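FYVE, RhoGEF and PH domain-containing protein 5 (Homo sapiens, PDB 3MPX) activates the Rho-family GTPase CDC42 by exchanging its bound GDP for GTP, and mediates CDC42 activation in response to VEGF. Local coordinates at residues A[83-88]-A[111-116]; A[172-177]-A[210-215]. One frame throughout, in Å; residues are numbered along the deposited sequence.

Both contacts belong to the helical DH (RhoGEF) domain, the part of the protein that carries the exchange activity, and their centres lie about 16 Å apart. Contact 1 closes before contact 2 opens along the chain. The first joins helix 66-98 to the loop between helices 108-111 and 117-138; the second joins helix 162-184 to the end of helix 192-214, nearer the centre of the molecule. The two meet where His86 ND1 lies 2.9 Å from Tyr176 OH. Glu34 of helix 21-59 ties them further, hydrogen-bonded to both of these residues, so three helices of the bundle share one polar cluster.

Contact 1: A[83-88]-A[111-116]; sequences HDLHQG and LAREQG
In the helical bundle of the DH domain, a turn of helix 66-98 packs against the loop that runs into helix 117-138, with Leu85 packed against Arg113 and Gly116. Its two methyls divide the work. CD1 lies 3.7 Å from Gly116 CA and also meets the first carbons of Arg113, its CB at 4.0 Å. CD2 instead comes up to the Gly116 carbonyl, 3.4 Å from Gly116 O. Leu85 leaves its helix at a slant to the loop; with CG anti to the backbone N (chi1 154°), the branch swings round so that its methyls reach over. Gly116 brings the backbones close, its CA 5.8 Å from Leu85 CA. A CB on this glycine would run into Leu85 CD1, and its absence lets the methyl lie directly against the main chain.

Arg113 does two things at once. Its CB and CG lie against Leu85 CD1, the two side chains crossing at a slant, while the bend at chi2 (147°) carries the guanidinium on toward the next turn of the helix. There NH1 lies 3.8 Å from Gly88 O, a loose approach. The firmer tie is on NH2, hydrogen-bonded to the carbonyl of Val109 in the preceding helix, and its side chain also rests on Ile89 and Glu92 of helix 66-98. With an alanine in place of Leu85 both methyls go, and a gap would probably open beside Gly116, with one apolar neighbour of Arg113 CB and CG taken away.

On the adjoining side of the helix turn, His86 reaches Glu34 and His120 by hydrogen bonds, linking helix 66-98 to helices 21-59 and 117-138. Apolar packing of a helix on an interhelical loop, next to such polar ties, fits the elongated all-helical bundle of DH domains.

Contact 2: A[172-177]-A[210-215]; sequences RLFQYQ and RANDSM
Phe174 reaches from helix 162-184 to the last turns of helix 192-214 and touches two neighbouring residues there. Its far end does the work: CZ lies 3.8 Å from Ala211 CB, which comes at a slant to the ring, while CE1 is 4.1 Å from Asn212 ND2. That amide nitrogen sits at the ring edge, near its plane, and the amide itself is turned 67° from the ring. Both side chains have CG anti to their own carbonyl carbon (chi1 -57° in Phe174), and they run past each other in opposite directions, which leaves the nitrogen beside the rim.

This is helix-on-helix packing inside the DH domain, buried and largely apolar. Helix 218-230 closes round the same ring through Leu221, Gln222 and Val225, and Gln222 also touches Asn212. A turn earlier in helix 192-214, Thr208 packs on Phe174 and hydrogen-bonds Gln177 OE1, adding a polar tie between the two helices.

Another face of helix 162-184 carries Arg172. Its NH2 donates to Gln175 OE1 at 3.0 Å, the N-H...O angle 164°, with the oxygen in the guanidinium plane. NH1 makes a salt bridge with Glu34 of helix 21-59 and also hydrogen-bonds Ser33 OG.

Contact 1: A[83-88]-A[111-116]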
ATOM      1  N   HIS A  83     -10.397  -6.840 -12.961  1.00 14.04           N
ATOM      2  CA  HIS A  83     -10.550  -5.744 -13.920  1.00 15.26           C
ATOM      3  C   HIS A  83     -12.044  -5.370 -14.135  1.00 20.01           C
ATOM      4  O   HIS A  83     -12.402  -4.189 -14.062  1.00 19.55           O
ATOM      5  CB  HIS A  83      -9.870  -6.097 -15.249  1.00 16.63           C
ATOM      6  CG  HIS A  83     -10.011  -5.036 -16.300  1.00 21.48           C
ATOM      7  ND1 HIS A  83     -10.340  -5.356 -17.600  1.00 24.02           N
ATOM      8  CD2 HIS A  83      -9.882  -3.689 -16.202  1.00 24.77           C
ATOM      9  CE1 HIS A  83     -10.400  -4.205 -18.253  1.00 24.15           C
ATOM     10  NE2 HIS A  83     -10.135  -3.174 -17.455  1.00 24.76           N
ATOM     11  N   ASP A  84     -12.905  -6.393 -14.339  1.00 15.96           N
ATOM     12  CA  ASP A  84     -14.328  -6.248 -14.570  1.00 15.31           C
ATOM     13  C   ASP A  84     -15.017  -5.686 -13.353  1.00 20.51           C
ATOM     14  O   ASP A  84     -15.897  -4.821 -13.502  1.00 22.14           O
ATOM     15  CB  ASP A  84     -14.950  -7.594 -14.990  1.00 17.58           C
ATOM     16  CG  ASP A  84     -14.523  -8.122 -16.363  1.00 39.75           C
ATOM     17  OD1 ASP A  84     -14.049  -7.306 -17.205  1.00 43.12           O
ATOM     18  OD2 ASP A  84     -14.685  -9.345 -16.611  1.00 47.02           O
ATOM     19  N   LEU A  85     -14.587  -6.131 -12.145  1.00 15.34           N
ATOM     20  CA  LEU A  85     -15.142  -5.677 -10.870  1.00 14.98           C
ATOM     21  C   LEU A  85     -14.955  -4.181 -10.716  1.00 21.07           C
ATOM     22  O   LEU A  85     -15.924  -3.475 -10.422  1.00 22.73           O
ATOM     23  CB  LEU A  85     -14.539  -6.454  -9.673  1.00 14.83           C
ATOM     24  CG  LEU A  85     -14.506  -5.772  -8.290  1.00 19.57           C
ATOM     25  CD1 LEU A  85     -15.878  -5.704  -7.644  1.00 19.53           C
ATOM     26  CD2 LEU A  85     -13.512  -6.446  -7.371  1.00 21.82           C
ATOM     27  N   HIS A  86     -13.727  -3.700 -10.972  1.00 16.72           N
ATOM     28  CA  HIS A  86     -13.346  -2.307 -10.832  1.00 16.16           C
ATOM     29  C   HIS A  86     -13.859  -1.452 -11.989  1.00 21.48           C
ATOM     30  O   HIS A  86     -14.239  -0.294 -11.754  1.00 21.14           O
ATOM     31  CB  HIS A  86     -11.845  -2.190 -10.592  1.00 16.19           C
ATOM     32  CG  HIS A  86     -11.470  -2.771  -9.261  1.00 19.00           C
ATOM     33  ND1 HIS A  86     -11.591  -2.041  -8.095  1.00 20.62           N
ATOM     34  CD2 HIS A  86     -11.108  -4.032  -8.945  1.00 20.20           C
ATOM     35  CE1 HIS A  86     -11.230  -2.859  -7.120  1.00 19.64           C
ATOM     36  NE2 HIS A  86     -10.949  -4.069  -7.583  1.00 19.87           N
ATOM     37  N   GLN A  87     -13.979  -2.035 -13.207  1.00 18.46           N
ATOM     38  CA  GLN A  87     -14.597  -1.324 -14.334  1.00 18.45           C
ATOM     39  C   GLN A  87     -16.038  -0.905 -13.918  1.00 19.51           C
ATOM     40  O   GLN A  87     -16.408   0.250 -14.117  1.00 18.92           O
ATOM     41  CB  GLN A  87     -14.633  -2.192 -15.601  1.00 20.14           C
ATOM     42  CG  GLN A  87     -13.450  -1.949 -16.522  1.00 47.36           C
ATOM     43  CD  GLN A  87     -13.469  -2.833 -17.750  1.00 75.90           C
ATOM     44  OE1 GLN A  87     -13.608  -4.066 -17.679  1.00 69.27           O
ATOM     45  NE2 GLN A  87     -13.264  -2.222 -18.908  1.00 74.84           N
ATOM     46  N   GLY A  88     -16.762  -1.814 -13.257  1.00 13.38           N
ATOM     47  CA  GLY A  88     -18.102  -1.575 -12.740  1.00 13.21           C
ATOM     48  C   GLY A  88     -18.177  -0.539 -11.637  1.00 19.08           C
ATOM     49  O   GLY A  88     -19.069   0.315 -11.679  1.00 19.25           O
ATOM     50  N   LEU A 111     -20.621  -2.609  -0.807  1.00 12.81           N
ATOM     51  CA  LEU A 111     -21.566  -3.569  -0.213  1.00 13.38           C
ATOM     52  C   LEU A 111     -22.250  -4.447  -1.263  1.00 19.43           C
ATOM     53  O   LEU A 111     -22.458  -5.651  -1.047  1.00 20.60           O
ATOM     54  CB  LEU A 111     -22.680  -2.808   0.530  1.00 13.31           C
ATOM     55  CG  LEU A 111     -22.331  -1.967   1.742  1.00 18.02           C
ATOM     56  CD1 LEU A 111     -23.567  -1.267   2.234  1.00 18.76           C
ATOM     57  CD2 LEU A 111     -21.757  -2.811   2.877  1.00 18.28           C
ATOM     58  N   ALA A 112     -22.640  -3.827  -2.382  1.00 15.78           N
ATOM     59  CA  ALA A 112     -23.327  -4.490  -3.486  1.00 16.08           C
ATOM     60  C   ALA A 112     -22.429  -5.554  -4.162  1.00 22.14           C
ATOM     61  O   ALA A 112     -22.940  -6.473  -4.814  1.00 22.71           O
ATOM     62  CB  ALA A 112     -23.752  -3.443  -4.504  1.00 16.49           C
ATOM     63  N   ARG A 113     -21.092  -5.407  -3.985  1.00 17.78           N
ATOM     64  CA  ARG A 113     -20.051  -6.194  -4.605  1.00 17.23           C
ATOM     65  C   ARG A 113     -19.293  -7.101  -3.603  1.00 26.52           C
ATOM     66  O   ARG A 113     -18.064  -7.108  -3.570  1.00 27.56           O
ATOM     67  CB  ARG A 113     -19.107  -5.244  -5.364  1.00 11.62           C
ATOM     68  CG  ARG A 113     -19.750  -4.681  -6.617  1.00 11.83           C
ATOM     69  CD  ARG A 113     -19.307  -3.278  -6.970  1.00 12.32           C
ATOM     70  NE  ARG A 113     -19.881  -2.813  -8.243  1.00 15.32           N
ATOM     71  CZ  ARG A 113     -21.012  -2.117  -8.355  1.00 25.88           C
ATOM     72  NH1 ARG A 113     -21.455  -1.749  -9.547  1.00 19.77           N
ATOM     73  NH2 ARG A 113     -21.712  -1.793  -7.277  1.00  9.79           N
ATOM     74  N   GLU A 114     -20.022  -7.922  -2.835  1.00 25.49           N
ATOM     75  CA  GLU A 114     -19.382  -8.855  -1.911  1.00 25.74           C
ATOM     76  C   GLU A 114     -18.665  -9.960  -2.710  1.00 30.65           C
ATOM     77  O   GLU A 114     -17.487 -10.202  -2.470  1.00 32.43           O
ATOM     78  CB  GLU A 114     -20.394  -9.425  -0.912  1.00 27.12           C
ATOM     79  CG  GLU A 114     -19.746 -10.108   0.278  1.00 38.06           C
ATOM     80  CD  GLU A 114     -20.732 -10.583   1.326  1.00 66.80           C
ATOM     81  OE1 GLU A 114     -21.395 -11.622   1.097  1.00 43.73           O
ATOM     82  OE2 GLU A 114     -20.857  -9.900   2.369  1.00 74.63           O
ATOM     83  N   GLN A 115     -19.364 -10.568  -3.693  1.00 26.42           N
ATOM     84  CA  GLN A 115     -18.896 -11.600  -4.626  1.00 25.68           C
ATOM     85  C   GLN A 115     -17.692 -11.096  -5.443  1.00 31.02           C
ATOM     86  O   GLN A 115     -16.812 -11.879  -5.788  1.00 32.27           O
ATOM     87  CB  GLN A 115     -20.057 -12.013  -5.567  1.00 26.40           C
ATOM     88  CG  GLN A 115     -19.640 -12.715  -6.876  1.00 35.68           C
ATOM     89  CD  GLN A 115     -20.770 -12.885  -7.873  1.00 42.83           C
ATOM     90  OE1 GLN A 115     -21.044 -12.007  -8.702  1.00 32.37           O
ATOM     91  NE2 GLN A 115     -21.430 -14.037  -7.835  1.00 32.35           N
ATOM     92  N   GLY A 116     -17.682  -9.805  -5.762  1.00 26.20           N
ATOM     93  CA  GLY A 116     -16.606  -9.193  -6.531  1.00 25.05           C
ATOM     94  C   GLY A 116     -15.266  -9.195  -5.827  1.00 25.15           C
ATOM     95  O   GLY A 116     -14.264  -9.634  -6.401  1.00 24.13           O
TER

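Contact 2: A[172-177]-A[210-215]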
ATOM      1  N   ARG A 172      -4.781  -1.499  -3.681  1.00  7.87           N
ATOM      2  CA  ARG A 172      -6.032  -0.735  -3.766  1.00  8.02           C
ATOM      3  C   ARG A 172      -6.953  -0.997  -2.569  1.00 13.65           C
ATOM      4  O   ARG A 172      -7.681  -0.093  -2.140  1.00 14.22           O
ATOM      5  CB  ARG A 172      -6.783  -1.086  -5.054  1.00  6.74           C
ATOM      6  CG  ARG A 172      -7.922  -0.125  -5.409  1.00 12.75           C
ATOM      7  CD  ARG A 172      -7.474   1.321  -5.609  1.00  3.00           C
ATOM      8  NE  ARG A 172      -8.625   2.185  -5.850  1.00  3.00           N
ATOM      9  CZ  ARG A 172      -8.712   3.454  -5.482  1.00 16.69           C
ATOM     10  NH1 ARG A 172      -9.796   4.155  -5.763  1.00 14.83           N
ATOM     11  NH2 ARG A 172      -7.713   4.033  -4.822  1.00  3.00           N
ATOM     12  N   LEU A 173      -6.932  -2.250  -2.059  1.00  8.16           N
ATOM     13  CA  LEU A 173      -7.723  -2.682  -0.922  1.00  6.82           C
ATOM     14  C   LEU A 173      -7.369  -1.902   0.350  1.00  9.64           C
ATOM     15  O   LEU A 173      -8.273  -1.493   1.066  1.00  8.51           O
ATOM     16  CB  LEU A 173      -7.575  -4.200  -0.725  1.00  6.61           C
ATOM     17  CG  LEU A 173      -8.028  -5.107  -1.897  1.00 10.11           C
ATOM     18  CD1 LEU A 173      -7.787  -6.567  -1.576  1.00  9.56           C
ATOM     19  CD2 LEU A 173      -9.511  -4.871  -2.277  1.00  9.66           C
ATOM     20  N   PHE A 174      -6.068  -1.641   0.596  1.00  7.17           N
ATOM     21  CA  PHE A 174      -5.614  -0.862   1.763  1.00  7.46           C
ATOM     22  C   PHE A 174      -5.952   0.653   1.578  1.00 14.23           C
ATOM     23  O   PHE A 174      -6.204   1.360   2.557  1.00 15.03           O
ATOM     24  CB  PHE A 174      -4.120  -1.107   2.048  1.00  8.73           C
ATOM     25  CG  PHE A 174      -3.768  -2.569   2.264  1.00 10.18           C
ATOM     26  CD1 PHE A 174      -4.174  -3.242   3.415  1.00 11.46           C
ATOM     27  CD2 PHE A 174      -3.004  -3.266   1.332  1.00 12.84           C
ATOM     28  CE1 PHE A 174      -3.854  -4.595   3.611  1.00 11.82           C
ATOM     29  CE2 PHE A 174      -2.684  -4.624   1.535  1.00 15.25           C
ATOM     30  CZ  PHE A 174      -3.122  -5.280   2.671  1.00 11.59           C
ATOM     31  N   GLN A 175      -6.034   1.105   0.309  1.00  9.81           N
ATOM     32  CA  GLN A 175      -6.419   2.444  -0.091  1.00  8.90           C
ATOM     33  C   GLN A 175      -7.896   2.692   0.208  1.00 13.66           C
ATOM     34  O   GLN A 175      -8.221   3.737   0.774  1.00 13.41           O
ATOM     35  CB  GLN A 175      -6.088   2.680  -1.571  1.00 10.09           C
ATOM     36  CG  GLN A 175      -4.597   2.999  -1.818  1.00  9.28           C
ATOM     37  CD  GLN A 175      -4.198   2.970  -3.277  1.00 21.71           C
ATOM     38  OE1 GLN A 175      -5.027   2.959  -4.191  1.00 17.65           O
ATOM     39  NE2 GLN A 175      -2.905   2.937  -3.535  1.00 14.08           N
ATOM     40  N   TYR A 176      -8.791   1.722  -0.103  1.00 11.56           N
ATOM     41  CA  TYR A 176     -10.222   1.859   0.209  1.00 11.39           C
ATOM     42  C   TYR A 176     -10.375   2.028   1.736  1.00 16.61           C
ATOM     43  O   TYR A 176     -11.054   2.945   2.176  1.00 17.51           O
ATOM     44  CB  TYR A 176     -11.018   0.636  -0.250  1.00 12.89           C
ATOM     45  CG  TYR A 176     -11.159   0.420  -1.742  1.00 15.26           C
ATOM     46  CD1 TYR A 176     -11.298   1.498  -2.615  1.00 16.84           C
ATOM     47  CD2 TYR A 176     -11.295  -0.861  -2.268  1.00 16.43           C
ATOM     48  CE1 TYR A 176     -11.475   1.302  -3.984  1.00 16.65           C
ATOM     49  CE2 TYR A 176     -11.475  -1.068  -3.634  1.00 17.57           C
ATOM     50  CZ  TYR A 176     -11.541   0.015  -4.490  1.00 25.19           C
ATOM     51  OH  TYR A 176     -11.694  -0.202  -5.834  1.00 28.08           O
ATOM     52  N   GLN A 177      -9.667   1.194   2.532  1.00 11.72           N
ATOM     53  CA  GLN A 177      -9.610   1.260   3.991  1.00  9.74           C
ATOM     54  C   GLN A 177      -9.224   2.646   4.479  1.00 12.87           C
ATOM     55  O   GLN A 177      -9.978   3.223   5.251  1.00 12.82           O
ATOM     56  CB  GLN A 177      -8.630   0.225   4.527  1.00 10.59           C
ATOM     57  CG  GLN A 177      -9.238  -1.172   4.589  1.00 29.33           C
ATOM     58  CD  GLN A 177      -8.314  -2.244   5.126  1.00 61.49           C
ATOM     59  OE1 GLN A 177      -8.781  -3.270   5.629  1.00 59.97           O
ATOM     60  NE2 GLN A 177      -6.988  -2.063   5.012  1.00 54.92           N
ATOM     61  N   ARG A 210      -6.774 -11.625   4.730  1.00 21.85           N
ATOM     62  CA  ARG A 210      -6.130 -12.673   3.949  1.00 21.04           C
ATOM     63  C   ARG A 210      -4.756 -12.207   3.411  1.00 25.10           C
ATOM     64  O   ARG A 210      -3.811 -12.994   3.371  1.00 22.81           O
ATOM     65  CB  ARG A 210      -7.071 -13.157   2.824  1.00 18.19           C
ATOM     66  N   ALA A 211      -4.631 -10.923   3.033  1.00 23.19           N
ATOM     67  CA  ALA A 211      -3.361 -10.388   2.529  1.00 23.00           C
ATOM     68  C   ALA A 211      -2.272 -10.472   3.621  1.00 28.29           C
ATOM     69  O   ALA A 211      -1.190 -11.010   3.392  1.00 27.41           O
ATOM     70  CB  ALA A 211      -3.558  -8.956   2.052  1.00 23.38           C
ATOM     71  N   ASN A 212      -2.624 -10.032   4.831  1.00 25.85           N
ATOM     72  CA  ASN A 212      -1.799 -10.026   6.023  1.00 25.72           C
ATOM     73  C   ASN A 212      -1.389 -11.419   6.487  1.00 28.57           C
ATOM     74  O   ASN A 212      -0.295 -11.566   7.026  1.00 28.29           O
ATOM     75  CB  ASN A 212      -2.547  -9.306   7.142  1.00 31.39           C
ATOM     76  CG  ASN A 212      -2.776  -7.845   6.839  1.00 62.14           C
ATOM     77  OD1 ASN A 212      -1.837  -7.043   6.801  1.00 61.42           O
ATOM     78  ND2 ASN A 212      -4.024  -7.470   6.590  1.00 52.33           N
ATOM     79  N   ASP A 213      -2.236 -12.434   6.291  1.00 25.22           N
ATOM     80  CA  ASP A 213      -1.896 -13.769   6.755  1.00 25.73           C
ATOM     81  C   ASP A 213      -1.527 -14.778   5.650  1.00 31.19           C
ATOM     82  O   ASP A 213      -1.083 -15.876   5.992  1.00 32.00           O
ATOM     83  CB  ASP A 213      -3.004 -14.331   7.665  1.00 28.40           C
ATOM     84  CG  ASP A 213      -4.403 -14.454   7.074  1.00 51.87           C
ATOM     85  OD1 ASP A 213      -4.573 -15.207   6.075  1.00 53.97           O
ATOM     86  OD2 ASP A 213      -5.358 -13.923   7.695  1.00 62.09           O
ATOM     87  N   SER A 214      -1.696 -14.430   4.343  1.00 27.64           N
ATOM     88  CA  SER A 214      -1.410 -15.342   3.208  1.00 26.00           C
ATOM     89  C   SER A 214      -0.387 -14.807   2.199  1.00 29.70           C
ATOM     90  O   SER A 214      -0.074 -15.504   1.226  1.00 29.33           O
ATOM     91  CB  SER A 214      -2.695 -15.715   2.481  1.00 25.40           C
ATOM     92  OG  SER A 214      -3.543 -16.425   3.368  1.00 27.41           O
HETATM   93  N   MSE A 215       0.129 -13.580   2.430  1.00 25.88           N
HETATM   94  CA  MSE A 215       1.117 -12.919   1.581  1.00 25.45           C
HETATM   95  C   MSE A 215       2.289 -12.478   2.425  1.00 28.37           C
HETATM   96  O   MSE A 215       2.098 -11.783   3.437  1.00 28.61           O
HETATM   97  CB  MSE A 215       0.518 -11.693   0.907  1.00 28.11           C
HETATM   98  CG  MSE A 215      -0.244 -11.983  -0.354  1.00 36.56           C
HETATM   99 SE   MSE A 215      -0.934 -10.313  -1.131  1.00 46.85          SE
HETATM  100  CE  MSE A 215       0.752  -9.298  -1.386  1.00 43.40           C
TER